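Local coordinates for protein putative nucleoside-diphosphate-sugar epimerase (Staphylococcus aureus subsp. aureus, PDB 3E48) that is of unknown function but probably binds NAD(P)(H) on a Rossmann-type fold, as in nucleoside-diphosphate-sugar epimerases, at residues B[2-7]-B[64-69]; B[28-33]-B[44-49]; B[153-158]-B[215-220]; B[208-213]-B[272-277]. All blocks are in the same frame, centred on the assembly; numbering follows the deposited sequence.

Interaction 1: B[2-7]-B[64-69]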
loop_
_atom_site.group_PDB
_atom_site.type_symbol
_atom_site.label_atom_id
_atom_site.label_comp_id
_atom_site.label_asym_id
_atom_site.label_seq_id
_atom_site.Cartn_x
_atom_site.Cartn_y
_atom_site.Cartn_z
ATOM N N ASN B 2 -9.450 -12.714 25.553
ATOM C CA ASN B 2 -9.373 -11.293 25.837
ATOM C C ASN B 2 -9.288 -10.449 24.582
ATOM O O ASN B 2 -8.371 -10.599 23.772
ATOM C CB ASN B 2 -8.185 -11.023 26.755
ATOM C CG ASN B 2 -8.310 -11.762 28.072
ATOM O OD1 ASN B 2 -9.291 -11.587 28.799
ATOM N ND2 ASN B 2 -7.332 -12.602 28.377
ATOM N N ILE B 3 -10.260 -9.552 24.444
ATOM C CA ILE B 3 -10.367 -8.660 23.299
ATOM C C ILE B 3 -9.988 -7.242 23.693
ATOM O O ILE B 3 -10.388 -6.751 24.748
ATOM C CB ILE B 3 -11.809 -8.620 22.760
ATOM C CG1 ILE B 3 -12.313 -10.036 22.492
ATOM C CG2 ILE B 3 -11.862 -7.790 21.487
ATOM C CD1 ILE B 3 -13.794 -10.097 22.184
HETATM N N MSE B 4 -9.223 -6.589 22.829
HETATM C CA MSE B 4 -8.782 -5.222 23.064
HETATM C C MSE B 4 -9.136 -4.342 21.867
HETATM O O MSE B 4 -8.760 -4.647 20.739
HETATM C CB MSE B 4 -7.268 -5.203 23.287
HETATM C CG MSE B 4 -6.591 -3.906 22.905
HETATM SE SE MSE B 4 -6.950 -2.475 24.145
HETATM C CE MSE B 4 -6.121 -3.266 25.688
ATOM N N LEU B 5 -9.872 -3.264 22.117
ATOM C CA LEU B 5 -10.245 -2.320 21.067
ATOM C C LEU B 5 -9.431 -1.045 21.277
ATOM O O LEU B 5 -9.560 -0.398 22.320
ATOM C CB LEU B 5 -11.735 -1.977 21.152
ATOM C CG LEU B 5 -12.200 -0.864 20.189
ATOM C CD1 LEU B 5 -12.060 -1.346 18.748
ATOM C CD2 LEU B 5 -13.654 -0.488 20.479
ATOM N N THR B 6 -8.585 -0.683 20.316
ATOM C CA THR B 6 -7.798 0.542 20.468
ATOM C C THR B 6 -8.560 1.725 19.878
ATOM O O THR B 6 -9.377 1.552 18.974
ATOM C CB THR B 6 -6.405 0.441 19.774
ATOM O OG1 THR B 6 -6.577 0.372 18.353
ATOM C CG2 THR B 6 -5.651 -0.797 20.256
ATOM N N GLY B 7 -8.294 2.923 20.398
ATOM C CA GLY B 7 -8.967 4.120 19.915
ATOM C C GLY B 7 -10.460 4.084 20.186
ATOM O O GLY B 7 -11.254 4.666 19.449
ATOM N N LYS B 64 -0.231 -6.879 26.548
ATOM C CA LYS B 64 0.064 -8.015 27.423
ATOM C C LYS B 64 -1.241 -8.673 27.871
ATOM O O LYS B 64 -2.157 -8.000 28.343
ATOM C CB LYS B 64 0.862 -7.565 28.652
ATOM C CG LYS B 64 2.292 -7.173 28.336
ATOM C CD LYS B 64 3.035 -6.714 29.582
ATOM C CE LYS B 64 4.498 -6.452 29.272
ATOM N NZ LYS B 64 5.248 -5.965 30.466
ATOM N N GLY B 65 -1.330 -9.988 27.705
ATOM C CA GLY B 65 -2.530 -10.694 28.112
ATOM C C GLY B 65 -3.704 -10.645 27.141
ATOM O O GLY B 65 -4.740 -11.252 27.403
HETATM N N MSE B 66 -3.566 -9.929 26.028
HETATM C CA MSE B 66 -4.655 -9.847 25.055
HETATM C C MSE B 66 -4.546 -10.938 23.996
HETATM O O MSE B 66 -3.448 -11.368 23.647
HETATM C CB MSE B 66 -4.654 -8.472 24.381
HETATM C CG MSE B 66 -4.796 -7.309 25.340
HETATM SE SE MSE B 66 -6.545 -7.300 26.202
HETATM C CE MSE B 66 -6.020 -8.070 27.812
ATOM N N ASP B 67 -5.691 -11.359 23.472
ATOM C CA ASP B 67 -5.732 -12.411 22.466
ATOM C C ASP B 67 -6.118 -11.892 21.095
ATOM O O ASP B 67 -5.618 -12.365 20.072
ATOM C CB ASP B 67 -6.712 -13.490 22.917
ATOM C CG ASP B 67 -6.249 -14.190 24.174
ATOM O OD1 ASP B 67 -6.986 -14.181 25.186
ATOM O OD2 ASP B 67 -5.131 -14.745 24.140
ATOM N N THR B 68 -7.015 -10.917 21.084
ATOM C CA THR B 68 -7.484 -10.323 19.848
ATOM C C THR B 68 -7.481 -8.815 19.999
ATOM O O THR B 68 -8.044 -8.276 20.955
ATOM C CB THR B 68 -8.912 -10.797 19.525
ATOM O OG1 THR B 68 -8.912 -12.222 19.388
ATOM C CG2 THR B 68 -9.410 -10.173 18.233
ATOM N N VAL B 69 -6.820 -8.148 19.060
ATOM C CA VAL B 69 -6.742 -6.698 19.046
ATOM C C VAL B 69 -7.516 -6.179 17.841
ATOM O O VAL B 69 -7.301 -6.624 16.710
ATOM C CB VAL B 69 -5.273 -6.210 18.944
ATOM C CG1 VAL B 69 -5.230 -4.703 18.700
ATOM C CG2 VAL B 69 -4.524 -6.553 20.228
#
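With CG anti to its carbonyl carbon (chi1 -65°), D67 swings its carboxylate beside its own backbone N, and OD1 accepts from N2 N at 2.9 Å through the lone pair turned away from the other oxygen. N2 shares this first torsion, which carries its amide to G65, where ND2 makes a weak bond of 3.1 Å to G65 O; amide and carboxylate planes lie only 11° apart. The backbone oxygen of N2 is gripped twice, by D67 N at 2.8 Å and by T68 N at 3.0 Å. Parallel pairing of strands 3-6 and 68-71, neighbours in the Rossmann-type sheet, follows, with M4 N 2.8 Å from T68 O and M4 abreast of V69. The selenomethionine M66, its chain bent twice, lays SE 3.7 Å from M4 CB and CE 3.8 Å from N2 CB; a long, pliant chain suits a buried place against N2, M4 and H29. G65 takes a positive phi that calls for glycine. Polar asparagine and aspartate suit their partly exposed places. The chemistry thus divides: a polar grip at the start of the pairing, one carbonyl oxygen shared by two adjacent N-H groups, then apolar contact further in.

Interaction 2: B[28-33]-B[44-49]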
loop_
_atom_site.group_PDB
_atom_site.type_symbol
_atom_site.label_atom_id
_atom_site.label_comp_id
_atom_site.label_asym_id
_atom_site.label_seq_id
_atom_site.Cartn_x
_atom_site.Cartn_y
_atom_site.Cartn_z
ATOM N N PHE B 28 -13.737 -7.720 27.473
ATOM C CA PHE B 28 -13.538 -6.583 26.584
ATOM C C PHE B 28 -12.700 -5.485 27.230
ATOM O O PHE B 28 -13.045 -4.957 28.291
ATOM C CB PHE B 28 -14.897 -6.023 26.158
ATOM C CG PHE B 28 -14.868 -5.279 24.856
ATOM C CD1 PHE B 28 -14.627 -3.910 24.823
ATOM C CD2 PHE B 28 -15.089 -5.951 23.660
ATOM C CE1 PHE B 28 -14.608 -3.217 23.614
ATOM C CE2 PHE B 28 -15.070 -5.273 22.443
ATOM C CZ PHE B 28 -14.829 -3.899 22.422
ATOM N N HIS B 29 -11.599 -5.145 26.571
ATOM C CA HIS B 29 -10.692 -4.119 27.062
ATOM C C HIS B 29 -10.584 -3.023 26.021
ATOM O O HIS B 29 -10.810 -3.260 24.836
ATOM C CB HIS B 29 -9.291 -4.693 27.275
ATOM C CG HIS B 29 -9.246 -5.888 28.176
ATOM N ND1 HIS B 29 -9.821 -7.095 27.841
ATOM C CD2 HIS B 29 -8.673 -6.067 29.389
ATOM C CE1 HIS B 29 -9.603 -7.967 28.810
ATOM N NE2 HIS B 29 -8.908 -7.368 29.760
ATOM N N ILE B 30 -10.239 -1.820 26.464
ATOM C CA ILE B 30 -10.062 -0.715 25.535
ATOM C C ILE B 30 -8.721 -0.049 25.805
ATOM O O ILE B 30 -8.246 -0.018 26.942
ATOM C CB ILE B 30 -11.188 0.346 25.647
ATOM C CG1 ILE B 30 -11.163 1.005 27.028
ATOM C CG2 ILE B 30 -12.537 -0.301 25.360
ATOM C CD1 ILE B 30 -12.185 2.114 27.186
ATOM N N GLY B 31 -8.112 0.467 24.742
ATOM C CA GLY B 31 -6.831 1.141 24.855
ATOM C C GLY B 31 -7.001 2.562 24.358
ATOM O O GLY B 31 -7.236 2.780 23.172
ATOM N N VAL B 32 -6.881 3.526 25.266
ATOM C CA VAL B 32 -7.057 4.933 24.926
ATOM C C VAL B 32 -5.890 5.813 25.362
ATOM O O VAL B 32 -5.164 5.486 26.302
ATOM C CB VAL B 32 -8.331 5.485 25.578
ATOM C CG1 VAL B 32 -9.552 4.794 24.996
ATOM C CG2 VAL B 32 -8.271 5.274 27.086
ATOM N N ARG B 33 -5.725 6.945 24.684
ATOM C CA ARG B 33 -4.647 7.870 25.012
ATOM C C ARG B 33 -4.974 8.662 26.274
ATOM O O ARG B 33 -4.096 8.928 27.092
ATOM C CB ARG B 33 -4.396 8.821 23.836
ATOM C CG ARG B 33 -5.623 9.578 23.380
ATOM C CD ARG B 33 -5.365 10.380 22.107
ATOM N NE ARG B 33 -4.329 11.395 22.279
ATOM C CZ ARG B 33 -3.031 11.191 22.073
ATOM N NH1 ARG B 33 -2.165 12.180 22.260
ATOM N NH2 ARG B 33 -2.599 10.006 21.663
ATOM N N GLY B 44 -16.757 -0.520 34.821
ATOM C CA GLY B 44 -17.257 -1.808 35.262
ATOM C C GLY B 44 -17.750 -2.681 34.121
ATOM O O GLY B 44 -18.117 -3.835 34.336
ATOM N N LYS B 45 -17.751 -2.144 32.904
ATOM C CA LYS B 45 -18.221 -2.899 31.744
ATOM C C LYS B 45 -17.084 -3.294 30.803
ATOM O O LYS B 45 -17.170 -4.298 30.099
ATOM C CB LYS B 45 -19.287 -2.086 31.006
ATOM C CG LYS B 45 -20.526 -1.850 31.867
ATOM C CD LYS B 45 -21.543 -0.968 31.185
ATOM C CE LYS B 45 -22.721 -0.701 32.114
ATOM N NZ LYS B 45 -22.260 -0.085 33.393
ATOM N N VAL B 46 -16.018 -2.500 30.808
ATOM C CA VAL B 46 -14.842 -2.767 29.992
ATOM C C VAL B 46 -13.630 -2.361 30.813
ATOM O O VAL B 46 -13.724 -1.476 31.663
ATOM C CB VAL B 46 -14.854 -1.956 28.669
ATOM C CG1 VAL B 46 -16.023 -2.391 27.801
ATOM C CG2 VAL B 46 -14.937 -0.462 28.970
ATOM N N SER B 47 -12.502 -3.021 30.581
ATOM C CA SER B 47 -11.280 -2.697 31.305
ATOM C C SER B 47 -10.542 -1.663 30.472
ATOM O O SER B 47 -10.409 -1.809 29.262
ATOM C CB SER B 47 -10.418 -3.944 31.500
ATOM O OG SER B 47 -11.100 -4.897 32.303
ATOM N N VAL B 48 -10.064 -0.621 31.138
ATOM C CA VAL B 48 -9.383 0.485 30.483
ATOM C C VAL B 48 -7.876 0.528 30.684
ATOM O O VAL B 48 -7.390 0.476 31.813
ATOM C CB VAL B 48 -9.956 1.821 30.991
ATOM C CG1 VAL B 48 -9.325 2.987 30.248
ATOM C CG2 VAL B 48 -11.472 1.820 30.840
ATOM N N ARG B 49 -7.144 0.636 29.579
ATOM C CA ARG B 49 -5.692 0.741 29.622
ATOM C C ARG B 49 -5.299 1.973 28.816
ATOM O O ARG B 49 -5.975 2.328 27.849
ATOM C CB ARG B 49 -5.042 -0.510 29.024
ATOM C CG ARG B 49 -5.251 -1.759 29.869
ATOM C CD ARG B 49 -4.568 -2.972 29.272
ATOM N NE ARG B 49 -4.646 -4.119 30.175
ATOM C CZ ARG B 49 -4.191 -5.333 29.887
ATOM N NH1 ARG B 49 -3.623 -5.569 28.712
ATOM N NH2 ARG B 49 -4.304 -6.310 30.778
HETATM O O HOH W 1 -16.301 -6.951 29.106
HETATM O O HOH W 2 -13.371 -6.445 30.798
#
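Two parallel strands of the Rossmann-type sheet, 28-32 and 47-50, meet here, H29 beside S47, I30 beside V48 and G31 beside R49; strand 28-32 lies between 3-6 and 47-50. Four backbone bonds join them: S47 N to F28 O, I30 N to S47 O (2.8 Å), R49 N to I30 O and V32 N to R49 O (3.0 Å). On the face of I30 and V48, CG1 of I30 sits between its backbone N and carbonyl carbon (chi1 64°), which brings CD1 to V48 CG2 at 3.7 Å, the two branched chains side by side. I30 CD1 is also 4.2 Å from V46 CG2, these side chains crossing at about a right angle. F28 runs alongside V46, its CD1 3.6 Å from V46 CG1, and also packs on L5 of strand 3-6 and A20 of helix 11-22. The other face is more polar. H29 CD2 approaches S47 CB at 3.5 Å, while its ND1 bonds to I3 O; R49, extended from CG to NE, delivers NH1 to the carbonyls of A62 and K64. At the F28 end a water bridges F28 N and K45 O, and a second gives a hydrogen to F28 O at 2.9 Å and pairs with S47 OG at 3.1 Å.

Interaction 3: B[153-158]-B[215-220]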
loop_
_atom_site.group_PDB
_atom_site.type_symbol
_atom_site.label_atom_id
_atom_site.label_comp_id
_atom_site.label_asym_id
_atom_site.label_seq_id
_atom_site.Cartn_x
_atom_site.Cartn_y
_atom_site.Cartn_z
ATOM N N GLU B 153 -23.884 24.458 6.269
ATOM C CA GLU B 153 -23.073 25.163 5.282
ATOM C C GLU B 153 -23.607 24.914 3.875
ATOM O O GLU B 153 -23.686 25.836 3.059
ATOM C CB GLU B 153 -21.611 24.715 5.372
ATOM C CG GLU B 153 -20.630 25.699 4.752
ATOM C CD GLU B 153 -19.186 25.244 4.868
ATOM O OE1 GLU B 153 -18.784 24.807 5.971
ATOM O OE2 GLU B 153 -18.452 25.335 3.859
ATOM N N LEU B 154 -23.976 23.668 3.592
ATOM C CA LEU B 154 -24.507 23.315 2.280
ATOM C C LEU B 154 -25.779 24.096 1.981
ATOM O O LEU B 154 -26.005 24.535 0.852
ATOM C CB LEU B 154 -24.799 21.816 2.207
ATOM C CG LEU B 154 -23.582 20.886 2.220
ATOM C CD1 LEU B 154 -24.057 19.446 2.196
ATOM C CD2 LEU B 154 -22.687 21.180 1.016
HETATM N N MSE B 155 -26.611 24.269 3.000
HETATM C CA MSE B 155 -27.857 25.001 2.838
HETATM C C MSE B 155 -27.573 26.466 2.535
HETATM O O MSE B 155 -28.273 27.093 1.740
HETATM C CB MSE B 155 -28.697 24.875 4.107
HETATM C CG MSE B 155 -29.024 23.434 4.455
HETATM SE SE MSE B 155 -30.199 23.290 5.953
HETATM C CE MSE B 155 -28.937 22.788 7.315
ATOM N N ASN B 156 -26.539 27.002 3.172
ATOM C CA ASN B 156 -26.146 28.390 2.968
ATOM C C ASN B 156 -25.720 28.636 1.523
ATOM O O ASN B 156 -26.172 29.590 0.890
ATOM C CB ASN B 156 -25.003 28.755 3.914
ATOM C CG ASN B 156 -24.407 30.112 3.605
ATOM O OD1 ASN B 156 -25.127 31.101 3.465
ATOM N ND2 ASN B 156 -23.084 30.168 3.506
HETATM N N MSE B 157 -24.849 27.777 1.002
HETATM C CA MSE B 157 -24.372 27.914 -0.372
HETATM C C MSE B 157 -25.415 27.439 -1.373
HETATM O O MSE B 157 -25.391 27.831 -2.540
HETATM C CB MSE B 157 -23.102 27.089 -0.587
HETATM C CG MSE B 157 -21.964 27.397 0.362
HETATM SE SE MSE B 157 -20.404 26.341 -0.082
HETATM C CE MSE B 157 -20.889 24.707 0.836
ATOM N N HIS B 158 -26.326 26.590 -0.903
ATOM C CA HIS B 158 -27.365 26.008 -1.745
ATOM C C HIS B 158 -26.685 25.167 -2.818
ATOM O O HIS B 158 -27.231 24.953 -3.901
ATOM C CB HIS B 158 -28.228 27.091 -2.403
ATOM C CG HIS B 158 -29.001 27.922 -1.428
ATOM N ND1 HIS B 158 -28.417 28.910 -0.664
ATOM C CD2 HIS B 158 -30.309 27.900 -1.078
ATOM C CE1 HIS B 158 -29.333 29.461 0.116
ATOM N NE2 HIS B 158 -30.489 28.866 -0.117
ATOM N N SER B 215 -33.300 18.554 3.887
ATOM C CA SER B 215 -33.140 19.890 4.443
ATOM C C SER B 215 -34.352 20.774 4.186
ATOM O O SER B 215 -34.677 21.648 4.992
ATOM C CB SER B 215 -31.902 20.551 3.838
ATOM O OG SER B 215 -31.929 21.950 4.047
ATOM N N GLY B 216 -35.015 20.545 3.059
ATOM C CA GLY B 216 -36.170 21.345 2.707
ATOM C C GLY B 216 -35.738 22.546 1.888
ATOM O O GLY B 216 -36.567 23.331 1.428
ATOM N N THR B 217 -34.428 22.685 1.709
ATOM C CA THR B 217 -33.870 23.791 0.940
ATOM C C THR B 217 -33.221 23.257 -0.333
ATOM O O THR B 217 -32.773 22.110 -0.375
ATOM C CB THR B 217 -32.810 24.553 1.757
ATOM O OG1 THR B 217 -31.698 23.691 2.023
ATOM C CG2 THR B 217 -33.396 25.026 3.079
ATOM N N GLU B 218 -33.173 24.087 -1.370
ATOM C CA GLU B 218 -32.579 23.681 -2.639
ATOM C C GLU B 218 -31.057 23.629 -2.574
ATOM O O GLU B 218 -30.403 24.609 -2.214
ATOM C CB GLU B 218 -33.015 24.628 -3.765
ATOM C CG GLU B 218 -32.758 26.107 -3.495
ATOM C CD GLU B 218 -33.746 26.708 -2.510
ATOM O OE1 GLU B 218 -34.963 26.684 -2.800
ATOM O OE2 GLU B 218 -33.309 27.206 -1.450
ATOM N N ILE B 219 -30.501 22.470 -2.915
ATOM C CA ILE B 219 -29.055 22.269 -2.918
ATOM C C ILE B 219 -28.679 21.565 -4.218
ATOM O O ILE B 219 -29.009 20.399 -4.418
ATOM C CB ILE B 219 -28.601 21.394 -1.724
ATOM C CG1 ILE B 219 -29.006 22.061 -0.403
ATOM C CG2 ILE B 219 -27.092 21.199 -1.764
ATOM C CD1 ILE B 219 -28.660 21.247 0.832
ATOM N N LYS B 220 -27.992 22.278 -5.102
ATOM C CA LYS B 220 -27.595 21.706 -6.379
ATOM C C LYS B 220 -26.115 21.355 -6.381
ATOM O O LYS B 220 -25.322 21.958 -5.661
ATOM C CB LYS B 220 -27.905 22.686 -7.514
ATOM C CG LYS B 220 -29.381 23.056 -7.627
ATOM C CD LYS B 220 -29.634 23.989 -8.803
ATOM C CE LYS B 220 -31.090 24.444 -8.858
ATOM N NZ LYS B 220 -32.046 23.304 -8.971
#
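H158 and E218 lie side by side, with OE2 of the glutamate 3.1 Å from H158 CD2, at the edge of the imidazole and in its plane; carboxylate and ring are turned 26° apart. One backbone bond crosses, K220 N to H158 O at 3.0 Å, the donor standing well above the carbonyl plane. Deeper in, I219 CD1 rests against the helix, 4.1 Å from L154 CB and 4.2 Å from M155 CG, as suits a branched apolar residue in a buried spot. M155 CG also lies 3.6 Å from T217 OG1, the two side chains crossing at about a right angle. What sets the histidine is the end of helix 147-157: H158 leaves helical angles with positive phi (63°), and M155 O sits 3.0 Å above the plane of its ring, over the centre, while ND1 makes a weak bond to N156 O. G216, just past helix 204-215, takes a positive phi at which a side chain would jam against the preceding carbonyl, and glycine suits it. Further out, S212 OG bonds to I219 N, and K220 pairs with L160. These two helix ends feed a small parallel sheet of strands 159-160 and 220-221, separate from the Rossmann-type sheet.

Interaction 4: B[208-213]-B[272-277]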
loop_
_atom_site.group_PDB
_atom_site.type_symbol
_atom_site.label_atom_id
_atom_site.label_comp_id
_atom_site.label_asym_id
_atom_site.label_seq_id
_atom_site.Cartn_x
_atom_site.Cartn_y
_atom_site.Cartn_z
ATOM N N ALA B 208 -27.002 15.419 -3.640
ATOM C CA ALA B 208 -27.567 16.755 -3.502
ATOM C C ALA B 208 -29.092 16.699 -3.392
ATOM O O ALA B 208 -29.688 17.426 -2.595
ATOM C CB ALA B 208 -27.151 17.626 -4.688
ATOM N N ALA B 209 -29.717 15.836 -4.187
ATOM C CA ALA B 209 -31.173 15.692 -4.166
ATOM C C ALA B 209 -31.644 15.176 -2.805
ATOM O O ALA B 209 -32.661 15.627 -2.281
ATOM C CB ALA B 209 -31.626 14.746 -5.277
ATOM N N ILE B 210 -30.896 14.232 -2.237
ATOM C CA ILE B 210 -31.218 13.667 -0.929
ATOM C C ILE B 210 -31.146 14.750 0.144
ATOM O O ILE B 210 -32.064 14.910 0.953
ATOM C CB ILE B 210 -30.221 12.548 -0.529
ATOM C CG1 ILE B 210 -30.288 11.397 -1.529
ATOM C CG2 ILE B 210 -30.537 12.042 0.874
ATOM C CD1 ILE B 210 -31.596 10.670 -1.512
ATOM N N LEU B 211 -30.036 15.480 0.152
ATOM C CA LEU B 211 -29.826 16.544 1.124
ATOM C C LEU B 211 -30.862 17.652 0.954
ATOM O O LEU B 211 -31.294 18.258 1.934
ATOM C CB LEU B 211 -28.409 17.110 0.978
ATOM C CG LEU B 211 -27.280 16.091 1.193
ATOM C CD1 LEU B 211 -25.941 16.685 0.760
ATOM C CD2 LEU B 211 -27.244 15.674 2.654
ATOM N N SER B 212 -31.262 17.907 -0.289
ATOM C CA SER B 212 -32.250 18.943 -0.574
ATOM C C SER B 212 -33.611 18.624 0.038
ATOM O O SER B 212 -34.183 19.441 0.761
ATOM C CB SER B 212 -32.408 19.129 -2.086
ATOM O OG SER B 212 -31.232 19.672 -2.663
ATOM N N GLU B 213 -34.132 17.437 -0.252
ATOM C CA GLU B 213 -35.432 17.042 0.276
ATOM C C GLU B 213 -35.400 16.802 1.785
ATOM O O GLU B 213 -36.431 16.889 2.454
ATOM C CB GLU B 213 -35.940 15.793 -0.452
ATOM C CG GLU B 213 -34.947 14.653 -0.498
ATOM C CD GLU B 213 -35.464 13.453 -1.269
ATOM O OE1 GLU B 213 -36.517 12.901 -0.883
ATOM O OE2 GLU B 213 -34.813 13.058 -2.260
ATOM N N THR B 272 -29.943 3.645 4.748
ATOM C CA THR B 272 -29.800 4.589 3.642
ATOM C C THR B 272 -29.514 5.981 4.184
ATOM O O THR B 272 -29.762 6.260 5.358
ATOM C CB THR B 272 -31.096 4.691 2.830
ATOM O OG1 THR B 272 -32.120 5.264 3.658
ATOM C CG2 THR B 272 -31.539 3.324 2.350
ATOM N N LEU B 273 -29.007 6.863 3.330
ATOM C CA LEU B 273 -28.730 8.226 3.769
ATOM C C LEU B 273 -30.037 8.928 4.154
ATOM O O LEU B 273 -30.098 9.640 5.159
ATOM C CB LEU B 273 -28.018 9.018 2.668
ATOM C CG LEU B 273 -27.741 10.497 2.957
ATOM C CD1 LEU B 273 -26.959 10.650 4.257
ATOM C CD2 LEU B 273 -26.956 11.091 1.801
ATOM N N GLN B 274 -31.076 8.716 3.352
ATOM C CA GLN B 274 -32.385 9.322 3.602
ATOM C C GLN B 274 -32.867 8.977 5.011
ATOM O O GLN B 274 -33.319 9.842 5.763
ATOM C CB GLN B 274 -33.419 8.814 2.589
ATOM C CG GLN B 274 -33.035 8.952 1.119
ATOM C CD GLN B 274 -32.262 7.751 0.587
ATOM O OE1 GLN B 274 -31.091 7.551 0.915
ATOM N NE2 GLN B 274 -32.925 6.943 -0.238
ATOM N N SER B 275 -32.770 7.697 5.351
ATOM C CA SER B 275 -33.183 7.203 6.657
ATOM C C SER B 275 -32.315 7.787 7.767
ATOM O O SER B 275 -32.813 8.175 8.826
ATOM C CB SER B 275 -33.089 5.678 6.683
ATOM O OG SER B 275 -33.370 5.168 7.972
ATOM N N PHE B 276 -31.011 7.844 7.517
ATOM C CA PHE B 276 -30.062 8.373 8.484
ATOM C C PHE B 276 -30.365 9.823 8.832
ATOM O O PHE B 276 -30.346 10.208 10.002
ATOM C CB PHE B 276 -28.640 8.253 7.930
ATOM C CG PHE B 276 -27.585 8.828 8.830
ATOM C CD1 PHE B 276 -27.381 8.309 10.104
ATOM C CD2 PHE B 276 -26.799 9.893 8.405
ATOM C CE1 PHE B 276 -26.406 8.842 10.943
ATOM C CE2 PHE B 276 -25.821 10.433 9.235
ATOM C CZ PHE B 276 -25.624 9.906 10.507
ATOM N N LEU B 277 -30.648 10.626 7.814
ATOM C CA LEU B 277 -30.957 12.033 8.024
ATOM C C LEU B 277 -32.333 12.211 8.663
ATOM O O LEU B 277 -32.556 13.160 9.413
ATOM C CB LEU B 277 -30.902 12.784 6.693
ATOM C CG LEU B 277 -29.546 12.800 5.980
ATOM C CD1 LEU B 277 -29.693 13.528 4.658
ATOM C CD2 LEU B 277 -28.494 13.469 6.851
#
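Helix 204-215 and the short helix 273-277 run in roughly the same direction, their local axes 27° apart and 10.1 Å at closest approach, with the I210 and Q274 CA atoms nearest across the gap. This is helix-to-helix packing beside strand 194-203 of the large mixed sheet, whose Y202 touches T272 and Q274 and takes a bond from L273 N on its hydroxyl, and it ties a C-terminal helix to the body of the protein through apolar side chains. I210 carries most of it, pointing toward the other helix and using two branches. CG2 lies anti to its backbone N and meets L273 CG at 3.8 Å, reaching also L277 CD1 at 4.2 Å, while CD1 rests 3.5 Å from Q274 CG. A branched residue suits this spot because one chain can meet several partners at once. Q274 has CG anti to its carbonyl carbon (chi1 -53°), which puts this aliphatic atom against the isoleucine. L273 and L277, one turn apart, both point into the interface; L211 CD2 approaches L277 CD1 at 3.8 Å, and L211 reaches on to L151 and L154 of helix 147-157. F276, on another side of the short helix, forms a cation-pi pair with K148. A hydroxyl takes part in the backbone bonding of each helix. S212 OG takes A208 O from one face of its carbonyl plane, at 2.7 Å, while S212 N takes it from the opposite face. At the start of the short helix, T272 is the N-cap: its OG1 accepts from S275 N at 3.0 Å, with an N-H...O angle of 159°.

Overall arrangement
The four contacts form two groups on opposite sides of the chain's centre. Interactions 1 and 2 lie 9 Å apart between centres and share the Rossmann-type sheet, since strand 3-6 pairs with both 28-32 and 68-71; I3 O lies 2.7 Å from H29 N, and M4 SE packs on G31. Interactions 3 and 4 are 12 Å apart between centres and interlock along the chain, with L154 CD1 3.6 Å from L211 CD1. Interactions 1 and 3 are separated by 44 Å between centres, and the nearest atoms of interactions 1 and 4 by about 18 Å. The first pair belongs to the probable dinucleotide-binding half, the second to a distant region of helices and a small two-stranded sheet.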